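Local coordinates for putative dihydrodipicolinate synthase family protein (Coccidioides immitis, PDB 3QFE) that is of unknown function but is built as a TIM barrel with added C-terminal helices, like other members of the dihydrodipicolinate synthase family, at residues E35-Y40 with F272-A277; V110-P115 with K128-D133; N223-T228 with K305-V310. One frame throughout, in Å; residues are numbered along the deposited sequence.

Contact 1 of 3, residues E35-Y40 with F272-A277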
loop_
_atom_site.group_PDB
_atom_site.type_symbol
_atom_site.label_atom_id
_atom_site.label_comp_id
_atom_site.label_asym_id
_atom_site.label_seq_id
_atom_site.Cartn_x
_atom_site.Cartn_y
_atom_site.Cartn_z
ATOM N N GLU A 35 10.924 -12.223 -2.890
ATOM C CA GLU A 35 12.073 -11.450 -2.437
ATOM C C GLU A 35 12.686 -10.593 -3.579
ATOM O O GLU A 35 12.982 -9.413 -3.363
ATOM C CB GLU A 35 13.139 -12.348 -1.816
ATOM C CG GLU A 35 14.106 -11.577 -0.931
ATOM C CD GLU A 35 15.340 -12.375 -0.558
ATOM O OE1 GLU A 35 15.300 -13.602 -0.714
ATOM O OE2 GLU A 35 16.360 -11.792 -0.108
ATOM N N ARG A 36 12.848 -11.193 -4.763
ATOM C CA ARG A 36 13.332 -10.484 -5.946
ATOM C C ARG A 36 12.479 -9.278 -6.237
ATOM O O ARG A 36 12.997 -8.202 -6.545
ATOM C CB ARG A 36 13.339 -11.387 -7.188
ATOM C CG ARG A 36 14.343 -12.495 -7.120
ATOM C CD ARG A 36 14.502 -13.201 -8.451
ATOM N NE ARG A 36 15.594 -14.169 -8.376
ATOM C CZ ARG A 36 15.896 -15.028 -9.342
ATOM N NH1 ARG A 36 16.915 -15.870 -9.187
ATOM N NH2 ARG A 36 15.181 -15.043 -10.463
ATOM N N TYR A 37 11.164 -9.459 -6.129
ATOM C CA TYR A 37 10.188 -8.447 -6.506
ATOM C C TYR A 37 10.160 -7.282 -5.522
ATOM O O TYR A 37 10.247 -6.134 -5.926
ATOM C CB TYR A 37 8.805 -9.090 -6.631
ATOM C CG TYR A 37 7.706 -8.131 -7.037
ATOM C CD1 TYR A 37 7.632 -7.624 -8.344
ATOM C CD2 TYR A 37 6.752 -7.721 -6.122
ATOM C CE1 TYR A 37 6.622 -6.747 -8.729
ATOM C CE2 TYR A 37 5.739 -6.838 -6.487
ATOM C CZ TYR A 37 5.679 -6.353 -7.798
ATOM O OH TYR A 37 4.667 -5.473 -8.161
ATOM N N TYR A 38 10.062 -7.585 -4.228
ATOM C CA TYR A 38 10.134 -6.565 -3.185
ATOM C C TYR A 38 11.430 -5.751 -3.284
ATOM O O TYR A 38 11.415 -4.525 -3.115
ATOM C CB TYR A 38 10.120 -7.213 -1.809
ATOM C CG TYR A 38 8.808 -7.791 -1.287
ATOM C CD1 TYR A 38 7.581 -7.304 -1.686
ATOM C CD2 TYR A 38 8.828 -8.802 -0.332
ATOM C CE1 TYR A 38 6.402 -7.833 -1.165
ATOM C CE2 TYR A 38 7.661 -9.323 0.210
ATOM C CZ TYR A 38 6.456 -8.836 -0.215
ATOM O OH TYR A 38 5.313 -9.359 0.309
ATOM N N ALA A 39 12.555 -6.441 -3.516
ATOM C CA ALA A 39 13.846 -5.788 -3.591
ATOM C C ALA A 39 13.859 -4.839 -4.798
ATOM O O ALA A 39 14.278 -3.681 -4.690
ATOM C CB ALA A 39 14.949 -6.800 -3.671
ATOM N N TYR A 40 13.355 -5.309 -5.931
ATOM C CA TYR A 40 13.267 -4.462 -7.112
ATOM C C TYR A 40 12.432 -3.195 -6.830
ATOM O O TYR A 40 12.837 -2.071 -7.191
ATOM C CB TYR A 40 12.658 -5.227 -8.275
ATOM C CG TYR A 40 12.625 -4.389 -9.531
ATOM C CD1 TYR A 40 13.762 -4.261 -10.333
ATOM C CD2 TYR A 40 11.472 -3.700 -9.900
ATOM C CE1 TYR A 40 13.740 -3.489 -11.466
ATOM C CE2 TYR A 40 11.445 -2.907 -11.033
ATOM C CZ TYR A 40 12.578 -2.803 -11.808
ATOM O OH TYR A 40 12.564 -2.023 -12.932
ATOM N N PHE A 272 5.016 -6.189 -16.540
ATOM C CA PHE A 272 5.861 -5.016 -16.527
ATOM C C PHE A 272 6.938 -5.135 -15.466
ATOM O O PHE A 272 8.046 -5.582 -15.770
ATOM C CB PHE A 272 5.029 -3.738 -16.430
ATOM C CG PHE A 272 4.132 -3.533 -17.619
ATOM C CD1 PHE A 272 4.680 -3.366 -18.905
ATOM C CD2 PHE A 272 2.738 -3.534 -17.475
ATOM C CE1 PHE A 272 3.846 -3.189 -20.040
ATOM C CE2 PHE A 272 1.889 -3.349 -18.592
ATOM C CZ PHE A 272 2.444 -3.181 -19.881
ATOM N N SER A 273 6.606 -4.800 -14.223
ATOM C CA SER A 273 7.597 -4.777 -13.143
ATOM C C SER A 273 8.234 -6.135 -12.797
ATOM O O SER A 273 9.442 -6.203 -12.566
ATOM C CB SER A 273 6.980 -4.177 -11.882
ATOM O OG SER A 273 5.926 -5.013 -11.470
ATOM N N ALA A 274 7.441 -7.198 -12.751
ATOM C CA ALA A 274 7.973 -8.526 -12.417
ATOM C C ALA A 274 8.966 -9.021 -13.471
ATOM O O ALA A 274 10.029 -9.532 -13.130
ATOM C CB ALA A 274 6.849 -9.547 -12.202
ATOM N N LYS A 275 8.630 -8.851 -14.747
ATOM C CA LYS A 275 9.574 -9.102 -15.830
ATOM C C LYS A 275 10.805 -8.217 -15.689
ATOM O O LYS A 275 11.942 -8.714 -15.829
ATOM C CB LYS A 275 8.922 -8.938 -17.229
ATOM C CG LYS A 275 9.884 -9.260 -18.389
ATOM C CD LYS A 275 9.331 -8.836 -19.733
ATOM C CE LYS A 275 8.821 -10.010 -20.583
ATOM N NZ LYS A 275 8.718 -9.589 -22.049
ATOM N N ALA A 276 10.624 -6.933 -15.371
ATOM C CA ALA A 276 11.813 -6.072 -15.201
ATOM C C ALA A 276 12.702 -6.577 -14.059
ATOM O O ALA A 276 13.915 -6.342 -14.066
ATOM C CB ALA A 276 11.442 -4.607 -14.961
ATOM N N ALA A 277 12.080 -7.246 -13.084
ATOM C CA ALA A 277 12.753 -7.780 -11.914
ATOM C C ALA A 277 13.371 -9.162 -12.193
ATOM O O ALA A 277 13.925 -9.785 -11.297
ATOM C CB ALA A 277 11.772 -7.848 -10.732
#
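Tyr37 and Tyr40 both reach 272-277 with CG anti to the backbone N, at chi1 of -179° and -177°. The two residues lie three apart on one helix, so their rings meet the short helix 273-276 at neighbouring points. Ser273 answers with chi1 of 63°, which places OG between its own backbone N and carbonyl carbon.

Tyr37 presents the edge of its ring. Ser273 OG lies in the plane of the ring, 3.3 Å from Tyr37 CE1. The two hydroxyls do not bond to each other, since Ser273 OG is 3.6 Å from Tyr37 OH. Each is held by other groups. Tyr37 OH bonds to Asn223 OD1, and Ser273 OG bonds to Asn223 O and Ala269 O. Asn223 thus fixes both side chains at their polar ends. On the apolar side, Tyr37 CD1 comes to 4.4 Å from Ala274 CB.

Helix 31-42 follows the first strand of the TIM barrel and belongs to its outer ring of helices. Helix 273-276 belongs to the helices that follow the barrel in the chain. The contact therefore ties the C-terminal helices to the start of the barrel.

Tyr40 uses a face instead of an edge. Ala277 CA and Ala276 C lie over one side of its ring, with the carbonyl carbon offset toward the rim. At the root of the side chain, Tyr40 CB packs 3.7 Å from Ala277 CB. At the far end, Tyr40 OH is 3.5 Å from Ala276 CB, which is an apolar neighbour and no acceptor. Ser273 O approaches the ring obliquely, 4.2 Å from Tyr40 CE2.

Contact 2 of 3, residues V110-P115 with K128-D133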
loop_
_atom_site.group_PDB
_atom_site.type_symbol
_atom_site.label_atom_id
_atom_site.label_comp_id
_atom_site.label_asym_id
_atom_site.label_seq_id
_atom_site.Cartn_x
_atom_site.Cartn_y
_atom_site.Cartn_z
ATOM N N VAL A 110 2.186 -0.798 11.676
ATOM C CA VAL A 110 1.082 -1.664 11.321
ATOM C C VAL A 110 -0.078 -0.839 10.831
ATOM O O VAL A 110 -0.362 0.231 11.366
ATOM C CB VAL A 110 0.647 -2.631 12.461
ATOM C CG1 VAL A 110 1.757 -3.562 12.757
ATOM C CG2 VAL A 110 0.253 -1.881 13.726
ATOM N N LEU A 111 -0.733 -1.358 9.799
ATOM C CA LEU A 111 -1.847 -0.699 9.157
ATOM C C LEU A 111 -3.153 -1.426 9.501
ATOM O O LEU A 111 -3.332 -2.595 9.161
ATOM C CB LEU A 111 -1.569 -0.686 7.666
ATOM C CG LEU A 111 -2.541 -0.064 6.681
ATOM C CD1 LEU A 111 -2.664 1.440 6.840
ATOM C CD2 LEU A 111 -2.019 -0.438 5.277
ATOM N N VAL A 112 -4.047 -0.743 10.205
ATOM C CA VAL A 112 -5.162 -1.393 10.897
ATOM C C VAL A 112 -6.546 -0.970 10.375
ATOM O O VAL A 112 -6.957 0.168 10.555
ATOM C CB VAL A 112 -5.087 -1.126 12.459
ATOM C CG1 VAL A 112 -6.192 -1.883 13.239
ATOM C CG2 VAL A 112 -3.718 -1.491 13.029
ATOM N N LEU A 113 -7.263 -1.907 9.748
ATOM C CA LEU A 113 -8.692 -1.739 9.414
ATOM C C LEU A 113 -9.546 -1.633 10.658
ATOM O O LEU A 113 -9.219 -2.236 11.674
ATOM C CB LEU A 113 -9.218 -2.926 8.582
ATOM C CG LEU A 113 -8.703 -2.981 7.138
ATOM C CD1 LEU A 113 -8.647 -4.421 6.612
ATOM C CD2 LEU A 113 -9.520 -2.060 6.208
ATOM N N PRO A 114 -10.643 -0.856 10.583
ATOM C CA PRO A 114 -11.574 -0.879 11.696
ATOM C C PRO A 114 -12.261 -2.248 11.739
ATOM O O PRO A 114 -12.257 -2.988 10.744
ATOM C CB PRO A 114 -12.564 0.257 11.365
ATOM C CG PRO A 114 -12.494 0.427 9.890
ATOM C CD PRO A 114 -11.127 -0.031 9.453
ATOM N N PRO A 115 -12.824 -2.607 12.891
ATOM C CA PRO A 115 -13.359 -3.966 12.935
ATOM C C PRO A 115 -14.648 -4.065 12.102
ATOM O O PRO A 115 -15.541 -3.239 12.263
ATOM C CB PRO A 115 -13.636 -4.178 14.426
ATOM C CG PRO A 115 -13.920 -2.782 14.962
ATOM C CD PRO A 115 -13.103 -1.836 14.121
ATOM N N LYS A 128 -14.231 3.189 18.221
ATOM C CA LYS A 128 -13.364 4.011 19.066
ATOM C C LYS A 128 -12.620 3.169 20.105
ATOM O O LYS A 128 -11.390 3.278 20.227
ATOM C CB LYS A 128 -14.133 5.171 19.728
ATOM N N SER A 129 -13.342 2.318 20.830
ATOM C CA SER A 129 -12.695 1.475 21.845
ATOM C C SER A 129 -11.705 0.454 21.264
ATOM O O SER A 129 -10.703 0.136 21.892
ATOM C CB SER A 129 -13.725 0.780 22.752
ATOM O OG SER A 129 -14.334 -0.302 22.078
ATOM N N PHE A 130 -11.998 -0.046 20.070
ATOM C CA PHE A 130 -11.094 -0.925 19.335
ATOM C C PHE A 130 -9.741 -0.257 19.071
ATOM O O PHE A 130 -8.691 -0.781 19.453
ATOM C CB PHE A 130 -11.736 -1.320 18.016
ATOM C CG PHE A 130 -10.817 -2.058 17.083
ATOM C CD1 PHE A 130 -10.579 -3.409 17.251
ATOM C CD2 PHE A 130 -10.224 -1.405 16.017
ATOM C CE1 PHE A 130 -9.747 -4.110 16.371
ATOM C CE2 PHE A 130 -9.391 -2.080 15.138
ATOM C CZ PHE A 130 -9.150 -3.442 15.309
ATOM N N PHE A 131 -9.769 0.901 18.421
ATOM C CA PHE A 131 -8.535 1.625 18.150
ATOM C C PHE A 131 -7.788 2.054 19.409
ATOM O O PHE A 131 -6.555 1.961 19.444
ATOM C CB PHE A 131 -8.772 2.796 17.218
ATOM C CG PHE A 131 -8.890 2.389 15.791
ATOM C CD1 PHE A 131 -7.783 1.941 15.096
ATOM C CD2 PHE A 131 -10.113 2.450 15.133
ATOM C CE1 PHE A 131 -7.884 1.559 13.770
ATOM C CE2 PHE A 131 -10.217 2.069 13.791
ATOM C CZ PHE A 131 -9.099 1.622 13.117
ATOM N N ASP A 132 -8.519 2.506 20.427
ATOM C CA ASP A 132 -7.932 2.756 21.756
ATOM C C ASP A 132 -7.176 1.534 22.310
ATOM O O ASP A 132 -6.027 1.631 22.734
ATOM C CB ASP A 132 -9.015 3.167 22.764
ATOM C CG ASP A 132 -9.498 4.619 22.582
ATOM O OD1 ASP A 132 -8.993 5.357 21.687
ATOM O OD2 ASP A 132 -10.403 5.026 23.358
ATOM N N ASP A 133 -7.838 0.384 22.294
ATOM C CA ASP A 133 -7.266 -0.857 22.798
ATOM C C ASP A 133 -6.062 -1.325 21.961
ATOM O O ASP A 133 -5.023 -1.747 22.500
ATOM C CB ASP A 133 -8.355 -1.913 22.814
ATOM C CG ASP A 133 -8.017 -3.086 23.690
ATOM O OD1 ASP A 133 -7.049 -2.996 24.476
ATOM O OD2 ASP A 133 -8.726 -4.104 23.585
#
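A beta-alpha unit of the TIM barrel is closed here: Val112, Pro114 and Pro115, at and just beyond the end of strand 109-112, pack on Phe130 and Phe131 of helix 124-137. The chain then returns as strand 142-146, parallel to strand 109-112 and next to it in the sheet. This is a beta-alpha-beta crossover.

The two phenylalanines are consecutive but use different torsions. Phe130 has CG anti to the backbone N (chi1 171°). Phe131 has CG beside its backbone N (chi1 -79°). The different torsions turn two consecutive side chains toward the same strand end, and there the rings also meet each other. Phe130 CD2 sits over the centre of the Phe131 ring.

Pro115 covers one face of Phe130. Its CD is 3.9 Å from the ring centroid and 26° off the normal, a CH-pi contact. The same CD comes to 3.5 Å from Phe130 CD2, so it is offset toward the rim. Leu113 O approaches Phe130 obliquely, 3.5 Å from CE2. Val112 CG1 serves both rings, at 3.7 Å from Phe130 CE2 and 3.9 Å from Phe131 CE1. Pro114 CB packs 3.8 Å from Phe131 CE2. Phe131 turns its edge to the strand, and Val112 O lies in the ring plane, 3.6 Å from CE1. Thr92 and Val95 of helix 92-105 also touch Phe130, so the neighbouring barrel helix shares this packing.

The contact is hydrophobic almost throughout. Pro115 CD is bonded to the ring nitrogen, so its C-H bonds are probably slightly polarised, which would suit the pi face of Phe130. The carbonyl oxygen at the Phe131 edge faces weakly positive ring hydrogens, so its approach is probably mildly favourable, although it is no hydrogen bond.

Contact 3 of 3, residues N223-T228 with K305-V310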
loop_
_atom_site.group_PDB
_atom_site.type_symbol
_atom_site.label_atom_id
_atom_site.label_comp_id
_atom_site.label_asym_id
_atom_site.label_seq_id
_atom_site.Cartn_x
_atom_site.Cartn_y
_atom_site.Cartn_z
ATOM N N ASN A 223 3.088 -0.709 -8.092
ATOM C CA ASN A 223 3.446 -2.111 -8.379
ATOM C C ASN A 223 3.898 -2.265 -9.818
ATOM O O ASN A 223 4.786 -3.070 -10.117
ATOM C CB ASN A 223 2.253 -3.052 -8.202
ATOM C CG ASN A 223 2.093 -3.543 -6.782
ATOM O OD1 ASN A 223 2.892 -4.346 -6.294
ATOM N ND2 ASN A 223 1.021 -3.107 -6.122
ATOM N N VAL A 224 3.261 -1.513 -10.710
ATOM C CA VAL A 224 3.447 -1.716 -12.136
ATOM C C VAL A 224 4.600 -0.888 -12.700
ATOM O O VAL A 224 5.483 -1.424 -13.367
ATOM C CB VAL A 224 2.156 -1.421 -12.896
ATOM C CG1 VAL A 224 2.289 -1.898 -14.338
ATOM C CG2 VAL A 224 0.994 -2.122 -12.202
ATOM N N PHE A 225 4.593 0.412 -12.400
ATOM C CA PHE A 225 5.619 1.340 -12.867
ATOM C C PHE A 225 6.165 2.173 -11.710
ATOM O O PHE A 225 5.875 3.353 -11.591
ATOM C CB PHE A 225 5.038 2.208 -13.981
ATOM C CG PHE A 225 4.515 1.413 -15.153
ATOM C CD1 PHE A 225 5.355 0.621 -15.896
ATOM C CD2 PHE A 225 3.182 1.461 -15.499
ATOM C CE1 PHE A 225 4.865 -0.122 -16.966
ATOM C CE2 PHE A 225 2.694 0.749 -16.578
ATOM C CZ PHE A 225 3.528 -0.049 -17.306
ATOM N N PRO A 226 6.966 1.560 -10.834
ATOM C CA PRO A 226 7.345 2.288 -9.635
ATOM C C PRO A 226 8.219 3.520 -9.881
ATOM O O PRO A 226 8.076 4.519 -9.161
ATOM C CB PRO A 226 8.080 1.227 -8.797
ATOM C CG PRO A 226 8.536 0.189 -9.781
ATOM C CD PRO A 226 7.446 0.158 -10.816
ATOM N N LYS A 227 9.109 3.465 -10.874
ATOM C CA LYS A 227 10.005 4.596 -11.160
ATOM C C LYS A 227 9.192 5.797 -11.625
ATOM O O LYS A 227 9.416 6.937 -11.182
ATOM C CB LYS A 227 11.047 4.245 -12.233
ATOM C CG LYS A 227 12.459 4.062 -11.729
ATOM C CD LYS A 227 12.906 5.201 -10.795
ATOM C CE LYS A 227 14.313 5.647 -11.090
ATOM N NZ LYS A 227 14.778 6.619 -10.088
ATOM N N THR A 228 8.239 5.537 -12.521
ATOM C CA THR A 228 7.342 6.589 -13.011
ATOM C C THR A 228 6.566 7.232 -11.862
ATOM O O THR A 228 6.573 8.450 -11.721
ATOM C CB THR A 228 6.405 6.083 -14.120
ATOM O OG1 THR A 228 7.192 5.484 -15.151
ATOM C CG2 THR A 228 5.616 7.230 -14.732
ATOM N N LYS A 305 -2.444 -2.646 -24.220
ATOM C CA LYS A 305 -2.662 -1.482 -25.081
ATOM C C LYS A 305 -2.575 -0.180 -24.282
ATOM O O LYS A 305 -1.808 0.723 -24.632
ATOM C CB LYS A 305 -4.013 -1.558 -25.815
ATOM N N VAL A 306 -3.336 -0.117 -23.195
ATOM C CA VAL A 306 -3.513 1.098 -22.420
ATOM C C VAL A 306 -2.287 1.500 -21.601
ATOM O O VAL A 306 -2.139 2.665 -21.243
ATOM C CB VAL A 306 -4.763 0.963 -21.508
ATOM C CG1 VAL A 306 -4.647 1.792 -20.213
ATOM C CG2 VAL A 306 -6.018 1.306 -22.298
ATOM N N MET A 307 -1.409 0.550 -21.307
ATOM C CA MET A 307 -0.230 0.841 -20.494
ATOM C C MET A 307 1.083 0.967 -21.294
ATOM O O MET A 307 2.123 1.287 -20.716
ATOM C CB MET A 307 -0.084 -0.210 -19.395
ATOM C CG MET A 307 -1.175 -0.205 -18.368
ATOM S SD MET A 307 -0.769 -1.313 -16.994
ATOM C CE MET A 307 -2.289 -1.234 -16.056
ATOM N N ALA A 308 1.024 0.730 -22.608
ATOM C CA ALA A 308 2.212 0.701 -23.478
ATOM C C ALA A 308 3.041 1.976 -23.458
ATOM O O ALA A 308 4.295 1.911 -23.502
ATOM C CB ALA A 308 1.836 0.362 -24.915
ATOM N N GLU A 309 2.353 3.121 -23.394
ATOM C CA GLU A 309 3.030 4.418 -23.409
ATOM C C GLU A 309 3.823 4.647 -22.119
ATOM O O GLU A 309 4.975 5.057 -22.164
ATOM C CB GLU A 309 2.064 5.584 -23.656
ATOM C CG GLU A 309 2.762 6.949 -23.630
ATOM C CD GLU A 309 1.827 8.151 -23.877
ATOM O OE1 GLU A 309 2.215 9.056 -24.643
ATOM O OE2 GLU A 309 0.720 8.207 -23.291
ATOM N N VAL A 310 3.187 4.396 -20.978
ATOM C CA VAL A 310 3.848 4.537 -19.680
ATOM C C VAL A 310 4.964 3.486 -19.501
ATOM O O VAL A 310 5.982 3.775 -18.889
ATOM C CB VAL A 310 2.811 4.526 -18.533
ATOM C CG1 VAL A 310 3.481 4.424 -17.172
ATOM C CG2 VAL A 310 1.977 5.801 -18.599
#
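The Phe225 ring has Val310 CG1 over one face and Val224 CG1 over the opposite one. Val310 CG1 comes from the other segment and lies 3.4 Å from Phe225 CD2. Val224 CG1 stands 3.5 Å above the ring plane, offset toward the rim. The ring is thus held between a valine methyl of helix 297-317 and one of its own segment. The ring of Phe272 also meets it, with the planes at about 45°.

Met307 comes obliquely. Its SD is 5.2 Å from the centroid of the Phe225 ring and 68° off the normal, a Met-aromatic contact. The side chain is extended beyond CG, which carries the sulfur past the ring to Val224. There SD lies 4.1 Å from Val224 CG1, and the two side chains cross at about a right angle. Met307 O is also oblique to the ring, 3.9 Å from Phe225 CZ.

Thr228 adds a loose methyl contact, with CG2 4.3 Å from Val310 CG1. Its hydroxyl OG1 is hydrogen-bonded to Glu314, one turn further along the same helix as Val310.

Phe225 is the N-cap residue of helix 226-237, which follows the last barrel strand, 216-218. The contact packs the start of that helix on the long C-terminal helix 297-317. Ala268 of helix 262-271 touches both Val224 and Met307, and Ala254 of helix 241-254 touches Val310.

In the fold
Contacts 1 and 3 are neighbours, with centres about 14 Å apart. They touch through Asn223 and through the rings of Phe272 and Phe225. Their segments alternate along the chain. Together they bind the first and last helices of the barrel to the C-terminal helices. Contact 2 lies on the other side of the chain's centre, about 32 Å from contact 1 and 35 Å from contact 3 between centres. Its two segments fall between 35-40 and 223-228 in the chain. It is local to the fourth beta-alpha unit along the chain, whereas contacts 1 and 3 are long-range closures.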